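Local structure of PPC domain-containing protein (2H6L) at residues F29-I40 / V115-P125. The protein is of unknown function but binds zinc and assembles as a trimer of PPC-domain subunits. Numbering follows the deposited sequence.
Sequences FLEEKGIHAAHI and VFVLPLSGEAP
His39 and Leu118 form the hydrogen-bonded pair where strand 38-40 runs antiparallel to strand 115-119, and they illustrate how one sheet can carry a helix on one face and take part in subunit contacts on the other. His39 N reaches Leu118 O at 3.0 Å, and Leu118 N returns to His39 O at 3.0 Å, the latter bond nearly straight at 171°. Past the non-hydrogen-bonded pair Ala38-Pro119, Leu120 N donates to Ala37 O at 2.7 Å from above the carbonyl plane. Packing is tight here. The Ala38 methyl presses against Pro119 CA and Leu118 O, with CB 3.2 Å from that oxygen, while Leu120 hooks back so that CD1 rests on Ala38 CA at 3.8 Å. The buried Ala37 methyl lies between Leu120 CB and Ala124 CB, with Pro125 CD also against it.

Helix 22-33 lies more loosely over the face bearing Val117, touching it through Phe29 and Leu30: Val117 CG1 sits at the edge of the Phe29 ring, 4.3 Å from CE2, and also meets Leu30 CD2. A Schellman motif at Gly34 ends the helix; in Ile35 beyond it, chi1 of -51° and chi2 of -64° set CG2 and CD1 side by side against Pro119 CB, CD1 at 3.7 Å. Towards solvent, Ala124 CB meets His36 O and His36 CB, the latter at 3.7 Å, and the open side is formed by the outward-turned His36 imidazole and exposed residues 121-123.

On the other face, His39 stacks on Phe116 of the third subunit, and Phe116 on His39 of the second. The arrangement is a helix-backed antiparallel sheet of the PPC domain, whose other face, bearing His39, Phe116 and Leu118, contributes to the trimer contacts.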
loop_
_atom_site.group_PDB
_atom_site.type_symbol
_atom_site.label_atom_id
_atom_site.label_comp_id
_atom_site.label_asym_id
_atom_site.label_seq_id
_atom_site.Cartn_x
_atom_site.Cartn_y
_atom_site.Cartn_z
ATOM N N PHE A 29 -13.685 -14.689 5.241
ATOM C CA PHE A 29 -14.434 -13.906 4.275
ATOM C C PHE A 29 -14.246 -14.466 2.861
ATOM O O PHE A 29 -15.213 -14.648 2.116
ATOM C CB PHE A 29 -13.962 -12.456 4.297
ATOM C CG PHE A 29 -14.553 -11.624 3.204
ATOM C CD1 PHE A 29 -15.901 -11.295 3.221
ATOM C CD2 PHE A 29 -13.770 -11.200 2.134
ATOM C CE1 PHE A 29 -16.466 -10.559 2.185
ATOM C CE2 PHE A 29 -14.322 -10.463 1.093
ATOM C CZ PHE A 29 -15.677 -10.140 1.118
ATOM N N LEU A 30 -12.995 -14.732 2.498
ATOM C CA LEU A 30 -12.668 -15.255 1.175
ATOM C C LEU A 30 -13.359 -16.586 0.892
ATOM O O LEU A 30 -13.882 -16.797 -0.205
ATOM C CB LEU A 30 -11.145 -15.409 1.036
ATOM C CG LEU A 30 -10.364 -14.105 1.260
ATOM C CD1 LEU A 30 -8.860 -14.365 1.335
ATOM C CD2 LEU A 30 -10.687 -13.154 0.128
ATOM N N GLU A 31 -13.350 -17.483 1.875
ATOM C CA GLU A 31 -13.985 -18.795 1.726
ATOM C C GLU A 31 -15.482 -18.623 1.488
ATOM O O GLU A 31 -16.075 -19.290 0.641
ATOM C CB GLU A 31 -13.765 -19.643 2.985
ATOM C CG GLU A 31 -12.312 -20.020 3.270
ATOM C CD GLU A 31 -11.880 -21.303 2.570
ATOM O OE1 GLU A 31 -12.115 -21.429 1.349
ATOM O OE2 GLU A 31 -11.297 -22.184 3.244
ATOM N N GLU A 32 -16.087 -17.714 2.244
ATOM C CA GLU A 32 -17.515 -17.444 2.132
ATOM C C GLU A 32 -17.898 -16.915 0.760
ATOM O O GLU A 32 -18.927 -17.300 0.198
ATOM C CB GLU A 32 -17.935 -16.447 3.210
ATOM C CG GLU A 32 -19.331 -15.884 3.033
ATOM C CD GLU A 32 -19.707 -14.926 4.141
ATOM O OE1 GLU A 32 -18.958 -13.949 4.357
ATOM O OE2 GLU A 32 -20.750 -15.153 4.795
ATOM N N LYS A 33 -17.072 -16.028 0.217
ATOM C CA LYS A 33 -17.345 -15.448 -1.093
ATOM C C LYS A 33 -16.751 -16.272 -2.224
ATOM O O LYS A 33 -17.081 -16.064 -3.384
ATOM C CB LYS A 33 -16.795 -14.019 -1.171
ATOM C CG LYS A 33 -17.469 -13.043 -0.227
ATOM C CD LYS A 33 -18.946 -12.875 -0.565
ATOM C CE LYS A 33 -19.656 -11.996 0.457
ATOM N NZ LYS A 33 -21.112 -11.851 0.152
ATOM N N GLY A 34 -15.881 -17.216 -1.882
ATOM C CA GLY A 34 -15.258 -18.029 -2.908
ATOM C C GLY A 34 -14.247 -17.243 -3.729
ATOM O O GLY A 34 -14.129 -17.449 -4.936
ATOM N N ILE A 35 -13.526 -16.334 -3.079
ATOM C CA ILE A 35 -12.504 -15.533 -3.758
ATOM C C ILE A 35 -11.189 -16.316 -3.707
ATOM O O ILE A 35 -10.699 -16.622 -2.624
ATOM C CB ILE A 35 -12.275 -14.175 -3.048
ATOM C CG1 ILE A 35 -13.606 -13.449 -2.828
ATOM C CG2 ILE A 35 -11.336 -13.311 -3.881
ATOM C CD1 ILE A 35 -14.304 -13.065 -4.090
ATOM N N HIS A 36 -10.618 -16.633 -4.864
ATOM C CA HIS A 36 -9.370 -17.394 -4.909
ATOM C C HIS A 36 -8.148 -16.571 -5.291
ATOM O O HIS A 36 -7.015 -17.026 -5.143
ATOM C CB HIS A 36 -9.510 -18.570 -5.879
ATOM C CG HIS A 36 -10.552 -19.565 -5.472
ATOM N ND1 HIS A 36 -10.917 -20.631 -6.266
ATOM C CD2 HIS A 36 -11.310 -19.653 -4.352
ATOM C CE1 HIS A 36 -11.855 -21.333 -5.654
ATOM N NE2 HIS A 36 -12.111 -20.760 -4.491
ATOM N N ALA A 37 -8.382 -15.359 -5.785
ATOM C CA ALA A 37 -7.299 -14.468 -6.182
ATOM C C ALA A 37 -7.734 -13.038 -5.881
ATOM O O ALA A 37 -8.853 -12.650 -6.204
ATOM C CB ALA A 37 -7.008 -14.632 -7.672
ATOM N N ALA A 38 -6.858 -12.259 -5.255
ATOM C CA ALA A 38 -7.195 -10.880 -4.916
ATOM C C ALA A 38 -6.014 -10.071 -4.406
ATOM O O ALA A 38 -4.956 -10.617 -4.091
ATOM C CB ALA A 38 -8.303 -10.863 -3.867
ATOM N N HIS A 39 -6.210 -8.757 -4.352
ATOM C CA HIS A 39 -5.211 -7.838 -3.832
ATOM C C HIS A 39 -5.792 -7.391 -2.498
ATOM O O HIS A 39 -6.995 -7.150 -2.398
ATOM C CB HIS A 39 -5.046 -6.624 -4.743
ATOM C CG HIS A 39 -4.105 -5.595 -4.202
ATOM N ND1 HIS A 39 -4.439 -4.261 -4.098
ATOM C CD2 HIS A 39 -2.835 -5.703 -3.744
ATOM C CE1 HIS A 39 -3.414 -3.592 -3.600
ATOM N NE2 HIS A 39 -2.428 -4.444 -3.377
ATOM N N ILE A 40 -4.943 -7.283 -1.482
ATOM C CA ILE A 40 -5.385 -6.903 -0.147
ATOM C C ILE A 40 -4.670 -5.687 0.410
ATOM O O ILE A 40 -3.466 -5.523 0.226
ATOM C CB ILE A 40 -5.143 -8.044 0.854
ATOM C CG1 ILE A 40 -5.972 -9.270 0.468
ATOM C CG2 ILE A 40 -5.459 -7.572 2.264
ATOM C CD1 ILE A 40 -5.596 -10.516 1.259
ATOM N N VAL A 115 -10.377 -3.337 6.040
ATOM C CA VAL A 115 -9.694 -4.016 4.954
ATOM C C VAL A 115 -10.324 -3.755 3.598
ATOM O O VAL A 115 -11.546 -3.707 3.470
ATOM C CB VAL A 115 -9.698 -5.554 5.191
ATOM C CG1 VAL A 115 -8.800 -6.249 4.178
ATOM C CG2 VAL A 115 -9.259 -5.865 6.612
ATOM N N PHE A 116 -9.483 -3.575 2.588
ATOM C CA PHE A 116 -9.984 -3.380 1.239
ATOM C C PHE A 116 -9.628 -4.653 0.501
ATOM O O PHE A 116 -8.464 -5.043 0.456
ATOM C CB PHE A 116 -9.311 -2.197 0.539
ATOM C CG PHE A 116 -9.687 -2.067 -0.916
ATOM C CD1 PHE A 116 -11.025 -2.029 -1.302
ATOM C CD2 PHE A 116 -8.707 -1.994 -1.902
ATOM C CE1 PHE A 116 -11.386 -1.930 -2.643
ATOM C CE2 PHE A 116 -9.054 -1.893 -3.243
ATOM C CZ PHE A 116 -10.397 -1.859 -3.618
ATOM N N VAL A 117 -10.631 -5.315 -0.051
ATOM C CA VAL A 117 -10.387 -6.543 -0.792
ATOM C C VAL A 117 -10.793 -6.342 -2.241
ATOM O O VAL A 117 -11.930 -5.974 -2.528
ATOM C CB VAL A 117 -11.179 -7.717 -0.204
ATOM C CG1 VAL A 117 -10.942 -8.970 -1.032
ATOM C CG2 VAL A 117 -10.768 -7.940 1.242
ATOM N N LEU A 118 -9.853 -6.572 -3.151
ATOM C CA LEU A 118 -10.118 -6.422 -4.576
ATOM C C LEU A 118 -10.009 -7.795 -5.218
ATOM O O LEU A 118 -8.910 -8.244 -5.563
ATOM C CB LEU A 118 -9.097 -5.469 -5.212
ATOM C CG LEU A 118 -9.298 -5.094 -6.682
ATOM C CD1 LEU A 118 -10.543 -4.233 -6.838
ATOM C CD2 LEU A 118 -8.088 -4.330 -7.175
ATOM N N PRO A 119 -11.146 -8.497 -5.360
ATOM C CA PRO A 119 -11.118 -9.829 -5.971
ATOM C C PRO A 119 -10.651 -9.757 -7.424
ATOM O O PRO A 119 -10.928 -8.786 -8.132
ATOM C CB PRO A 119 -12.565 -10.306 -5.835
ATOM C CG PRO A 119 -13.350 -9.023 -5.856
ATOM C CD PRO A 119 -12.521 -8.122 -4.979
ATOM N N LEU A 120 -9.925 -10.784 -7.851
ATOM C CA LEU A 120 -9.416 -10.844 -9.210
ATOM C C LEU A 120 -10.013 -12.070 -9.883
ATOM O O LEU A 120 -9.791 -13.208 -9.446
ATOM C CB LEU A 120 -7.886 -10.920 -9.187
ATOM C CG LEU A 120 -7.224 -9.687 -8.563
ATOM C CD1 LEU A 120 -5.755 -9.959 -8.263
ATOM C CD2 LEU A 120 -7.375 -8.511 -9.505
ATOM N N SER A 121 -10.791 -11.825 -10.933
ATOM C CA SER A 121 -11.452 -12.884 -11.691
ATOM C C SER A 121 -10.557 -13.420 -12.816
ATOM O O SER A 121 -10.242 -12.713 -13.772
ATOM C CB SER A 121 -12.770 -12.346 -12.265
ATOM O OG SER A 121 -13.352 -13.245 -13.192
ATOM N N GLY A 122 -10.152 -14.678 -12.690
ATOM C CA GLY A 122 -9.298 -15.301 -13.689
ATOM C C GLY A 122 -8.689 -16.533 -13.054
ATOM O O GLY A 122 -9.109 -16.935 -11.971
ATOM N N GLU A 123 -7.710 -17.144 -13.707
ATOM C CA GLU A 123 -7.081 -18.331 -13.134
ATOM C C GLU A 123 -6.244 -17.944 -11.921
ATOM O O GLU A 123 -5.290 -17.189 -12.034
ATOM C CB GLU A 123 -6.200 -19.022 -14.173
ATOM C CG GLU A 123 -6.966 -19.515 -15.382
ATOM C CD GLU A 123 -8.123 -20.419 -14.998
ATOM O OE1 GLU A 123 -7.944 -21.243 -14.078
ATOM O OE2 GLU A 123 -9.203 -20.318 -15.620
ATOM N N ALA A 124 -6.611 -18.465 -10.757
ATOM C CA ALA A 124 -5.892 -18.164 -9.528
ATOM C C ALA A 124 -4.526 -18.837 -9.472
ATOM O O ALA A 124 -4.386 -20.017 -9.794
ATOM C CB ALA A 124 -6.723 -18.593 -8.315
ATOM N N PRO A 125 -3.491 -18.084 -9.078
ATOM C CA PRO A 125 -2.165 -18.699 -9.002
ATOM C C PRO A 125 -2.112 -19.669 -7.823
ATOM O O PRO A 125 -2.715 -19.422 -6.771
ATOM C CB PRO A 125 -1.232 -17.504 -8.835
ATOM C CG PRO A 125 -2.085 -16.490 -8.148
ATOM C CD PRO A 125 -3.420 -16.633 -8.836
#